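Local atomic coordinates of cyclopropane mycolic acid synthase 1 (Mycobacterium tuberculosis, PDB entry 1KPH), a protein that transfers a methylene group from S-adenosyl-L-methionine to the distal double bond of an alpha mycolic acid, closing it into a cyclopropane ring. Residues L68-C73 and R132-G137; L57-L62 and V163-T168; K234-W239 and G268-F273. All coordinates share one frame; numbering follows the deposited sequence.

Contact 1: residues L68-C73 and R132-G137; sequences LLDVGC and RIVSIG. With SAH (S-adenosyl-L-homocysteine), chain F; 10A (didecyl-dimethyl-ammonium), chain G.
Two adjacent parallel strands at the middle of the Rossmann-like methyltransferase sheet, 67-71 and 132-136, meet in Leu68-Cys73 and Arg132-Gly137, and their C-terminal ends form part of the cofactor site. The ladder is regular: Leu69 N donates to Arg132 O at 3.0 Å, Val134 N to Leu69 O, and Val71 N to Val134 O. At the end of strand 67-71 the pairing passes to a side chain. The hydroxyl of Ser135, held anti to its own backbone N (chi1 -173°), donates through OG to Val71 O at 3.0 Å, tilted 23° from the plane of that carbonyl.

On one face, Leu68 leans across so that CD1 lies 3.9 Å from Val134 CG1. The same methyl group of Val134 also packs against CB of Asp70, and the face is roofed by helix 77-86 through Ala82 and Met79. On the other face, Ile133 CG2 meets Val71 CG2 at 4.2 Å.

Beyond the last rung a water takes over, accepting from Ile136 N at 2.7 Å and placed to donate to Asp70 OD1 or Val71 O. Past it, the amino N of S-adenosyl-L-homocysteine donates to Gly72 O and to Ile136 O, each at 2.8 Å. Gly72 probably belongs to the glycine-rich, Rossmann-type cofactor loop, and its backbone, at positive phi, lies close to the ribose O4'. Two carbonyls, one from each strand end, thus grip a single amino group, an electron-rich setting that would probably favour its protonated form.

Contact 2: residues L57-L62 and V163-T168; sequences LGKLGL and VMLLHT. With CO3 (carbonate ion), chain E.
Leu60 meets strand 163-171 with one branch: its CD2 methyl lies over the backbone between Val163 and Leu165, 3.6 Å from Val163 O and 3.8 Å from Leu165 N. With CG anti to the carbonyl carbon (chi1 -63°), CD1 continues the chain and the other branch, CD2, turns to the strand and enters between two side chains on the same face, touching Val163 CG1 at 3.9 Å and Leu165 CB at the same distance. One methyl group therefore meets two residues that share a face of the strand, with Met164 between them in sequence.

Lys59 approaches differently. Beyond CG its chain is extended and runs obliquely past Leu165, so that the contact falls on the middle of the lysine, CD against Leu165 CD2 at 3.5 Å, while the ammonium continues beyond to hydrogen bonds with Gln282 and Gln226. The lysine thus lends its methylenes to the apolar patch and keeps its charge among polar partners. No hydrogen bond joins the two segments; the type I turn from Leu57 to Leu60, closed by Leu60 N to Leu57 O at 3.1 Å, presents both side chains from the loop.

Further along the strand, on the same face as Leu165, His167 donates from NE2 to O1 of a carbonate ion at 2.7 Å, the oxygen lying near the ring plane at its edge. Tyr232 and Cys35 also bind the carbonate, and Gln282 is hydrogen-bonded to His167 ND1.

The turn starts at the last residue of helix 45-57, and the loop leads on to strand 67-71. Strand 163-171 runs between strands 132-136 and 278-286, with helix 147-157 packed on its opposite face through Met164 and Leu166.

Contact 3: residues K234-W239 and G268-F273; sequences KTLDLW and GCAEMF. With 10A (didecyl-dimethyl-ammonium), chain G.
Apolar contacts carry the crossing of helices 229-245 and 256-275, and most of them pass through Leu236. The two segments run nearly antiparallel, at 161°, with their axes only 8.4 Å apart. So close an approach is possible because Ala270 stands opposite Leu236: their CB atoms meet at 3.7 Å. With Leu236 CG anti to the carbonyl carbon (chi1 -73°), CD1 comes to lie against the backbone between Cys269 and Ala270. There this methyl lies 3.5 Å from Ala270 N and 3.7 Å from Cys269 CB. The same methyl also meets Phe273, one turn after Cys269, whose CD1 comes to 3.6 Å from Leu236 CD1, the two side chains crossing at about a right angle. Tyr232 stacks on the same phenylalanine ring.

Polar groups lie to one side of this apolar seam. Asp237 OD1 rests 3.5 Å from Ala270 CB, while OD2 forms a salt bridge with Arg274, one turn beyond Ala270. Glu271 is also salt-bridged to Arg274, so one guanidinium serves a carboxylate from each helix and probably offsets the repulsion between them.

Ligand contacts fall on residues of both helices. Cys269, the active-site residue by similarity, places SG 3.6 Å from C19 of didecyl-dimethyl-ammonium. Trp239 meets the same decyl chain nearer the ammonium head, its ring edge putting CZ3 3.8 Å from C15; Thr235 CG2 packs over one face of the indole, and Tyr33 meets it edge-to-face.

The chemistry implied is that of a lipid channel: a thiol and aromatic edges border the alkyl chain, with the leucine and alanine packed behind, consistent with a site for the acyl chain of a mycolic acid, while the carboxylates are paired away from it.

How the contacts relate
All three contacts are buried, but contact 1 wholly so: its ten touching residues are all buried, whereas contacts 2 and 3 each include one partly exposed residue, Lys59 and Asp237. Contact 1 is the most central and is made chiefly by backbone hydrogen bonds within the sheet; contacts 2 and 3 have none across their segments and rely on side-chain packing. Contacts 1 and 2 share the sheet, strands 132-136 and 163-171 being neighbours: Ser135 O lies 2.8 Å from His167 N, and Arg132 NE binds Leu60 O. Contact 3 stands apart in a helical layer, its centre about 24 Å from that of contact 1. Didecyl-dimethyl-ammonium touches both, its head-group methyl near Gly137 and a tail beside Cys269.

Contact 1: residues L68-C73 and R132-G137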
loop_
_atom_site.group_PDB
_atom_site.type_symbol
_atom_site.label_atom_id
_atom_site.label_comp_id
_atom_site.label_asym_id
_atom_site.label_seq_id
_atom_site.Cartn_x
_atom_site.Cartn_y
_atom_site.Cartn_z
ATOM N N LEU A 68 7.915 -5.567 14.507
ATOM C CA LEU A 68 7.749 -5.087 13.138
ATOM C C LEU A 68 6.803 -3.899 13.064
ATOM O O LEU A 68 5.702 -3.933 13.616
ATOM C CB LEU A 68 7.212 -6.213 12.244
ATOM C CG LEU A 68 6.771 -5.840 10.823
ATOM C CD1 LEU A 68 7.988 -5.490 9.973
ATOM C CD2 LEU A 68 6.006 -7.007 10.206
ATOM N N LEU A 69 7.239 -2.848 12.376
ATOM C CA LEU A 69 6.421 -1.654 12.211
ATOM C C LEU A 69 5.792 -1.665 10.821
ATOM O O LEU A 69 6.502 -1.752 9.827
ATOM C CB LEU A 69 7.277 -0.392 12.363
ATOM C CG LEU A 69 6.558 0.932 12.091
ATOM C CD1 LEU A 69 5.501 1.181 13.153
ATOM C CD2 LEU A 69 7.575 2.072 12.077
ATOM N N ASP A 70 4.465 -1.596 10.755
ATOM C CA ASP A 70 3.776 -1.567 9.469
ATOM C C ASP A 70 3.213 -0.168 9.269
ATOM O O ASP A 70 2.193 0.184 9.863
ATOM C CB ASP A 70 2.627 -2.579 9.429
ATOM C CG ASP A 70 1.928 -2.615 8.075
ATOM O OD1 ASP A 70 2.054 -1.637 7.304
ATOM O OD2 ASP A 70 1.238 -3.616 7.780
ATOM N N VAL A 71 3.886 0.625 8.439
ATOM C CA VAL A 71 3.455 1.992 8.154
ATOM C C VAL A 71 2.345 1.980 7.112
ATOM O O VAL A 71 2.584 1.702 5.939
ATOM C CB VAL A 71 4.633 2.845 7.638
ATOM C CG1 VAL A 71 4.173 4.270 7.371
ATOM C CG2 VAL A 71 5.753 2.833 8.653
ATOM N N GLY A 72 1.130 2.293 7.549
ATOM C CA GLY A 72 -0.008 2.272 6.649
ATOM C C GLY A 72 -0.518 0.847 6.612
ATOM O O GLY A 72 -0.723 0.270 5.546
ATOM N N CYS A 73 -0.722 0.292 7.804
ATOM C CA CYS A 73 -1.172 -1.088 7.999
ATOM C C CYS A 73 -2.477 -1.510 7.328
ATOM O O CYS A 73 -2.771 -2.703 7.253
ATOM C CB CYS A 73 -1.273 -1.380 9.504
ATOM S SG CYS A 73 -2.630 -0.513 10.364
ATOM N N ARG A 132 12.320 -3.950 12.415
ATOM C CA ARG A 132 12.150 -3.963 10.966
ATOM C C ARG A 132 10.959 -3.117 10.548
ATOM O O ARG A 132 10.073 -2.830 11.354
ATOM C CB ARG A 132 11.963 -5.401 10.471
ATOM C CG ARG A 132 13.173 -6.307 10.694
ATOM C CD ARG A 132 14.356 -5.881 9.838
ATOM N NE ARG A 132 15.485 -6.800 9.945
ATOM C CZ ARG A 132 16.342 -6.824 10.963
ATOM N NH1 ARG A 132 16.207 -5.970 11.969
ATOM N NH2 ARG A 132 17.334 -7.710 10.975
ATOM N N ILE A 133 10.940 -2.707 9.284
ATOM C CA ILE A 133 9.844 -1.899 8.786
ATOM C C ILE A 133 9.303 -2.405 7.456
ATOM O O ILE A 133 10.058 -2.843 6.582
ATOM C CB ILE A 133 10.265 -0.429 8.569
ATOM C CG1 ILE A 133 10.783 0.179 9.876
ATOM C CG2 ILE A 133 9.074 0.370 8.040
ATOM C CD1 ILE A 133 11.243 1.623 9.735
ATOM N N VAL A 134 7.987 -2.339 7.307
ATOM C CA VAL A 134 7.349 -2.734 6.064
ATOM C C VAL A 134 6.300 -1.674 5.776
ATOM O O VAL A 134 5.612 -1.212 6.684
ATOM C CB VAL A 134 6.671 -4.134 6.170
ATOM C CG1 VAL A 134 5.589 -4.120 7.234
ATOM C CG2 VAL A 134 6.087 -4.533 4.815
ATOM N N SER A 135 6.207 -1.257 4.522
ATOM C CA SER A 135 5.217 -0.261 4.138
ATOM C C SER A 135 4.776 -0.581 2.728
ATOM O O SER A 135 5.568 -0.511 1.779
ATOM C CB SER A 135 5.798 1.155 4.205
ATOM O OG SER A 135 4.774 2.110 3.984
ATOM N N ILE A 136 3.506 -0.945 2.598
ATOM C CA ILE A 136 2.949 -1.314 1.309
ATOM C C ILE A 136 1.813 -0.396 0.877
ATOM O O ILE A 136 0.768 -0.334 1.527
ATOM C CB ILE A 136 2.432 -2.773 1.346
ATOM C CG1 ILE A 136 3.591 -3.717 1.679
ATOM C CG2 ILE A 136 1.808 -3.144 0.005
ATOM C CD1 ILE A 136 3.165 -5.079 2.163
ATOM N N GLY A 137 2.030 0.324 -0.219
ATOM C CA GLY A 137 1.007 1.209 -0.743
ATOM C C GLY A 137 0.599 2.380 0.126
ATOM O O GLY A 137 -0.530 2.852 0.024
HETATM N N SAH F . -0.672 -1.642 3.528
HETATM C CA SAH F . -2.077 -2.038 3.444
HETATM C CB SAH F . -2.987 -0.830 3.135
HETATM C CG SAH F . -2.603 0.106 1.966
HETATM C C SAH F . -2.284 -3.120 2.370
HETATM O OXT SAH F . -3.390 -3.686 2.302
HETATM C "C5'" SAH F . -2.812 2.887 2.318
HETATM C "C4'" SAH F . -2.621 2.837 3.828
HETATM O "O4'" SAH F . -1.543 3.694 4.293
HETATM C "C3'" SAH F . -3.869 3.255 4.603
HETATM O "O3'" SAH F . -4.076 2.326 5.699
HETATM C "C2'" SAH F . -3.538 4.646 5.086
HETATM O "O2'" SAH F . -4.283 5.009 6.251
HETATM C "C1'" SAH F . -2.070 4.557 5.331
HETATM N N9 SAH F . -1.394 5.858 5.334
HETATM C C8 SAH F . -1.416 6.878 4.433
HETATM N N7 SAH F . -0.699 7.923 4.709
HETATM C C5 SAH F . -0.131 7.565 5.931
HETATM C C6 SAH F . 0.843 8.266 6.906
HETATM N N6 SAH F . 1.350 9.488 6.682
HETATM N N1 SAH F . 1.181 7.573 8.043
HETATM C C2 SAH F . 0.661 6.334 8.257
HETATM N N3 SAH F . -0.193 5.623 7.481
HETATM C C4 SAH F . -0.549 6.305 6.326
HETATM C C1 10A G . -0.446 10.853 -10.266
HETATM C C2 10A G . -1.198 10.891 -8.931
HETATM C C3 10A G . -1.169 9.508 -8.271
HETATM C C4 10A G . -1.906 9.395 -6.928
HETATM C C5 10A G . -1.759 7.942 -6.454
HETATM C C6 10A G . -2.487 7.591 -5.147
HETATM C C7 10A G . -2.218 6.092 -4.936
HETATM C C8 10A G . -2.977 5.453 -3.770
HETATM C C9 10A G . -2.641 3.946 -3.754
HETATM C C10 10A G . -3.530 3.216 -2.749
HETATM N N1 10A G . -3.592 1.681 -2.665
HETATM C C11 10A G . -4.651 1.362 -1.629
HETATM C C12 10A G . -2.297 1.104 -2.151
HETATM C C13 10A G . -3.896 0.931 -3.971
HETATM C C14 10A G . -5.166 1.215 -4.833
HETATM C C15 10A G . -5.161 0.656 -6.276
HETATM C C16 10A G . -4.093 1.159 -7.276
HETATM C C17 10A G . -4.229 2.653 -7.626
HETATM C C18 10A G . -3.182 3.129 -8.642
HETATM C C19 10A G . -3.379 4.619 -8.955
HETATM C C20 10A G . -2.354 5.058 -10.013
HETATM C C21 10A G . -2.534 6.530 -10.392
HETATM C C22 10A G . -1.502 6.886 -11.462
HETATM O O HOH W 1 1.956 -0.812 4.798
#

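Contact 2: residues L57-L62 and V163-T168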
loop_
_atom_site.group_PDB
_atom_site.type_symbol
_atom_site.label_atom_id
_atom_site.label_comp_id
_atom_site.label_asym_id
_atom_site.label_seq_id
_atom_site.Cartn_x
_atom_site.Cartn_y
_atom_site.Cartn_z
ATOM N N LEU A 57 7.549 -9.763 3.557
ATOM C CA LEU A 57 8.063 -10.143 4.868
ATOM C C LEU A 57 9.307 -11.023 4.773
ATOM O O LEU A 57 10.189 -10.965 5.635
ATOM C CB LEU A 57 6.978 -10.861 5.678
ATOM C CG LEU A 57 5.714 -10.057 6.013
ATOM C CD1 LEU A 57 4.818 -10.887 6.932
ATOM C CD2 LEU A 57 6.089 -8.740 6.692
ATOM N N GLY A 58 9.374 -11.834 3.723
ATOM C CA GLY A 58 10.509 -12.718 3.536
ATOM C C GLY A 58 11.821 -12.010 3.240
ATOM O O GLY A 58 12.875 -12.644 3.203
ATOM N N LYS A 59 11.767 -10.699 3.029
ATOM C CA LYS A 59 12.966 -9.920 2.733
ATOM C C LYS A 59 13.495 -9.209 3.980
ATOM O O LYS A 59 14.571 -8.609 3.954
ATOM C CB LYS A 59 12.662 -8.879 1.644
ATOM C CG LYS A 59 12.333 -9.468 0.269
ATOM C CD LYS A 59 11.828 -8.396 -0.705
ATOM C CE LYS A 59 11.433 -9.001 -2.053
ATOM N NZ LYS A 59 11.005 -7.973 -3.053
ATOM N N LEU A 60 12.747 -9.292 5.074
ATOM C CA LEU A 60 13.123 -8.613 6.312
ATOM C C LEU A 60 13.988 -9.386 7.308
ATOM O O LEU A 60 14.451 -8.809 8.294
ATOM C CB LEU A 60 11.858 -8.122 7.025
ATOM C CG LEU A 60 11.028 -7.086 6.267
ATOM C CD1 LEU A 60 9.812 -6.704 7.084
ATOM C CD2 LEU A 60 11.875 -5.860 5.983
ATOM N N GLY A 61 14.216 -10.672 7.062
ATOM C CA GLY A 61 15.022 -11.452 7.988
ATOM C C GLY A 61 14.391 -11.444 9.374
ATOM O O GLY A 61 15.064 -11.224 10.388
ATOM N N LEU A 62 13.084 -11.675 9.418
ATOM C CA LEU A 62 12.357 -11.683 10.679
ATOM C C LEU A 62 12.809 -12.803 11.605
ATOM O O LEU A 62 13.289 -13.845 11.156
ATOM C CB LEU A 62 10.855 -11.820 10.430
ATOM C CG LEU A 62 10.156 -10.732 9.612
ATOM C CD1 LEU A 62 8.675 -11.082 9.485
ATOM C CD2 LEU A 62 10.326 -9.371 10.284
ATOM N N VAL A 163 16.228 -3.207 8.445
ATOM C CA VAL A 163 15.831 -3.330 7.047
ATOM C C VAL A 163 14.395 -2.865 6.855
ATOM O O VAL A 163 13.525 -3.187 7.660
ATOM C CB VAL A 163 15.909 -4.797 6.563
ATOM C CG1 VAL A 163 15.547 -4.876 5.081
ATOM C CG2 VAL A 163 17.291 -5.358 6.810
ATOM N N MET A 164 14.156 -2.096 5.795
ATOM C CA MET A 164 12.813 -1.625 5.478
ATOM C C MET A 164 12.428 -2.059 4.071
ATOM O O MET A 164 13.171 -1.837 3.116
ATOM C CB MET A 164 12.700 -0.096 5.564
ATOM C CG MET A 164 11.422 0.445 4.890
ATOM S SD MET A 164 10.959 2.181 5.215
ATOM C CE MET A 164 12.138 3.062 4.143
ATOM N N LEU A 165 11.271 -2.698 3.952
ATOM C CA LEU A 165 10.779 -3.121 2.652
ATOM C C LEU A 165 9.728 -2.082 2.298
ATOM O O LEU A 165 8.674 -2.017 2.928
ATOM C CB LEU A 165 10.156 -4.525 2.727
ATOM C CG LEU A 165 9.687 -5.215 1.430
ATOM C CD1 LEU A 165 8.473 -4.498 0.867
ATOM C CD2 LEU A 165 10.811 -5.234 0.403
ATOM N N LEU A 166 10.043 -1.240 1.322
ATOM C CA LEU A 166 9.123 -0.200 0.882
ATOM C C LEU A 166 8.528 -0.634 -0.445
ATOM O O LEU A 166 9.236 -0.792 -1.437
ATOM C CB LEU A 166 9.852 1.139 0.713
ATOM C CG LEU A 166 8.989 2.288 0.181
ATOM C CD1 LEU A 166 7.894 2.609 1.190
ATOM C CD2 LEU A 166 9.860 3.518 -0.072
ATOM N N HIS A 167 7.215 -0.822 -0.445
ATOM C CA HIS A 167 6.481 -1.261 -1.618
ATOM C C HIS A 167 5.581 -0.113 -2.045
ATOM O O HIS A 167 4.701 0.316 -1.295
ATOM C CB HIS A 167 5.691 -2.528 -1.240
ATOM C CG HIS A 167 4.719 -2.997 -2.278
ATOM N ND1 HIS A 167 4.543 -4.333 -2.571
ATOM C CD2 HIS A 167 3.803 -2.327 -3.017
ATOM C CE1 HIS A 167 3.558 -4.466 -3.441
ATOM N NE2 HIS A 167 3.089 -3.264 -3.728
ATOM N N THR A 168 5.809 0.394 -3.253
ATOM C CA THR A 168 5.029 1.522 -3.738
ATOM C C THR A 168 4.880 1.569 -5.245
ATOM O O THR A 168 5.730 1.087 -5.987
ATOM C CB THR A 168 5.679 2.862 -3.311
ATOM O OG1 THR A 168 4.923 3.962 -3.837
ATOM C CG2 THR A 168 7.106 2.953 -3.849
HETATM C C CO3 E . 0.468 -0.824 -4.187
HETATM O O1 CO3 E . 0.700 -2.271 -4.507
HETATM O O2 CO3 E . -0.723 -0.246 -4.478
HETATM O O3 CO3 E . 1.460 -0.088 -3.606
#

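Contact 3: residues K234-W239 and G268-F273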
loop_
_atom_site.group_PDB
_atom_site.type_symbol
_atom_site.label_atom_id
_atom_site.label_comp_id
_atom_site.label_asym_id
_atom_site.label_seq_id
_atom_site.Cartn_x
_atom_site.Cartn_y
_atom_site.Cartn_z
ATOM N N LYS A 234 -3.886 -7.622 -13.225
ATOM C CA LYS A 234 -4.736 -8.756 -12.873
ATOM C C LYS A 234 -5.439 -8.500 -11.538
ATOM O O LYS A 234 -6.639 -8.740 -11.404
ATOM C CB LYS A 234 -3.905 -10.037 -12.788
ATOM C CG LYS A 234 -4.736 -11.298 -12.576
ATOM C CD LYS A 234 -3.842 -12.525 -12.565
ATOM C CE LYS A 234 -4.636 -13.812 -12.469
ATOM N NZ LYS A 234 -3.717 -14.983 -12.586
ATOM N N THR A 235 -4.692 -8.007 -10.553
ATOM C CA THR A 235 -5.274 -7.705 -9.252
ATOM C C THR A 235 -6.456 -6.752 -9.462
ATOM O O THR A 235 -7.560 -6.990 -8.968
ATOM C CB THR A 235 -4.244 -7.022 -8.314
ATOM O OG1 THR A 235 -3.118 -7.887 -8.116
ATOM C CG2 THR A 235 -4.873 -6.704 -6.967
ATOM N N LEU A 236 -6.211 -5.677 -10.207
ATOM C CA LEU A 236 -7.237 -4.683 -10.489
ATOM C C LEU A 236 -8.400 -5.264 -11.293
ATOM O O LEU A 236 -9.556 -4.905 -11.061
ATOM C CB LEU A 236 -6.613 -3.492 -11.225
ATOM C CG LEU A 236 -5.743 -2.590 -10.340
ATOM C CD1 LEU A 236 -4.795 -1.754 -11.194
ATOM C CD2 LEU A 236 -6.644 -1.700 -9.505
ATOM N N ASP A 237 -8.103 -6.156 -12.235
ATOM C CA ASP A 237 -9.159 -6.781 -13.027
ATOM C C ASP A 237 -10.055 -7.601 -12.101
ATOM O O ASP A 237 -11.278 -7.575 -12.233
ATOM C CB ASP A 237 -8.585 -7.698 -14.118
ATOM C CG ASP A 237 -7.962 -6.928 -15.276
ATOM O OD1 ASP A 237 -8.334 -5.756 -15.495
ATOM O OD2 ASP A 237 -7.109 -7.510 -15.982
ATOM N N LEU A 238 -9.443 -8.315 -11.156
ATOM C CA LEU A 238 -10.203 -9.136 -10.216
ATOM C C LEU A 238 -11.015 -8.277 -9.257
ATOM O O LEU A 238 -12.117 -8.660 -8.861
ATOM C CB LEU A 238 -9.272 -10.062 -9.420
ATOM C CG LEU A 238 -8.494 -11.115 -10.213
ATOM C CD1 LEU A 238 -7.744 -12.025 -9.257
ATOM C CD2 LEU A 238 -9.442 -11.940 -11.065
ATOM N N TRP A 239 -10.477 -7.121 -8.871
ATOM C CA TRP A 239 -11.209 -6.239 -7.964
ATOM C C TRP A 239 -12.444 -5.681 -8.662
ATOM O O TRP A 239 -13.532 -5.656 -8.084
ATOM C CB TRP A 239 -10.336 -5.068 -7.487
ATOM C CG TRP A 239 -9.323 -5.420 -6.436
ATOM C CD1 TRP A 239 -9.304 -6.545 -5.649
ATOM C CD2 TRP A 239 -8.190 -4.636 -6.039
ATOM N NE1 TRP A 239 -8.230 -6.504 -4.796
ATOM C CE2 TRP A 239 -7.530 -5.346 -5.011
ATOM C CE3 TRP A 239 -7.669 -3.401 -6.452
ATOM C CZ2 TRP A 239 -6.368 -4.863 -4.389
ATOM C CZ3 TRP A 239 -6.515 -2.920 -5.834
ATOM C CH2 TRP A 239 -5.879 -3.654 -4.812
ATOM N N GLY A 268 -9.708 1.760 -15.035
ATOM C CA GLY A 268 -8.732 2.662 -15.627
ATOM C C GLY A 268 -7.303 2.338 -15.229
ATOM O O GLY A 268 -6.409 2.256 -16.076
ATOM N N CYS A 269 -7.085 2.155 -13.933
ATOM C CA CYS A 269 -5.761 1.829 -13.419
ATOM C C CYS A 269 -5.243 0.524 -14.012
ATOM O O CYS A 269 -4.057 0.398 -14.313
ATOM C CB CYS A 269 -5.801 1.728 -11.891
ATOM S SG CYS A 269 -6.003 3.320 -11.062
ATOM N N ALA A 270 -6.141 -0.444 -14.180
ATOM C CA ALA A 270 -5.777 -1.741 -14.734
ATOM C C ALA A 270 -5.132 -1.586 -16.110
ATOM O O ALA A 270 -4.133 -2.243 -16.418
ATOM C CB ALA A 270 -7.014 -2.636 -14.823
ATOM N N GLU A 271 -5.700 -0.717 -16.940
ATOM C CA GLU A 271 -5.157 -0.493 -18.275
ATOM C C GLU A 271 -3.833 0.254 -18.188
ATOM O O GLU A 271 -2.907 -0.014 -18.954
ATOM C CB GLU A 271 -6.144 0.302 -19.130
ATOM C CG GLU A 271 -7.455 -0.419 -19.378
ATOM C CD GLU A 271 -7.271 -1.751 -20.093
ATOM O OE1 GLU A 271 -8.255 -2.520 -20.173
ATOM O OE2 GLU A 271 -6.153 -2.028 -20.579
ATOM N N MET A 272 -3.747 1.188 -17.246
ATOM C CA MET A 272 -2.530 1.962 -17.060
ATOM C C MET A 272 -1.352 1.038 -16.765
ATOM O O MET A 272 -0.240 1.271 -17.243
ATOM C CB MET A 272 -2.713 2.970 -15.925
ATOM C CG MET A 272 -2.625 4.424 -16.366
ATOM S SD MET A 272 -3.718 4.819 -17.756
ATOM C CE MET A 272 -2.594 4.650 -19.146
ATOM N N PHE A 273 -1.591 -0.007 -15.977
ATOM C CA PHE A 273 -0.527 -0.952 -15.661
ATOM C C PHE A 273 -0.276 -1.868 -16.848
ATOM O O PHE A 273 0.865 -2.233 -17.126
ATOM C CB PHE A 273 -0.874 -1.789 -14.425
ATOM C CG PHE A 273 -0.572 -1.097 -13.119
ATOM C CD1 PHE A 273 -1.593 -0.576 -12.336
ATOM C CD2 PHE A 273 0.744 -0.952 -12.687
ATOM C CE1 PHE A 273 -1.312 0.083 -11.138
ATOM C CE2 PHE A 273 1.040 -0.295 -11.491
ATOM C CZ PHE A 273 0.009 0.223 -10.717
HETATM C C1 10A G . -0.446 10.853 -10.266
HETATM C C2 10A G . -1.198 10.891 -8.931
HETATM C C3 10A G . -1.169 9.508 -8.271
HETATM C C4 10A G . -1.906 9.395 -6.928
HETATM C C5 10A G . -1.759 7.942 -6.454
HETATM C C6 10A G . -2.487 7.591 -5.147
HETATM C C7 10A G . -2.218 6.092 -4.936
HETATM C C8 10A G . -2.977 5.453 -3.770
HETATM C C9 10A G . -2.641 3.946 -3.754
HETATM C C10 10A G . -3.530 3.216 -2.749
HETATM N N1 10A G . -3.592 1.681 -2.665
HETATM C C11 10A G . -4.651 1.362 -1.629
HETATM C C12 10A G . -2.297 1.104 -2.151
HETATM C C13 10A G . -3.896 0.931 -3.971
HETATM C C14 10A G . -5.166 1.215 -4.833
HETATM C C15 10A G . -5.161 0.656 -6.276
HETATM C C16 10A G . -4.093 1.159 -7.276
HETATM C C17 10A G . -4.229 2.653 -7.626
HETATM C C18 10A G . -3.182 3.129 -8.642
HETATM C C19 10A G . -3.379 4.619 -8.955
HETATM C C20 10A G . -2.354 5.058 -10.013
HETATM C C21 10A G . -2.534 6.530 -10.392
HETATM C C22 10A G . -1.502 6.886 -11.462
#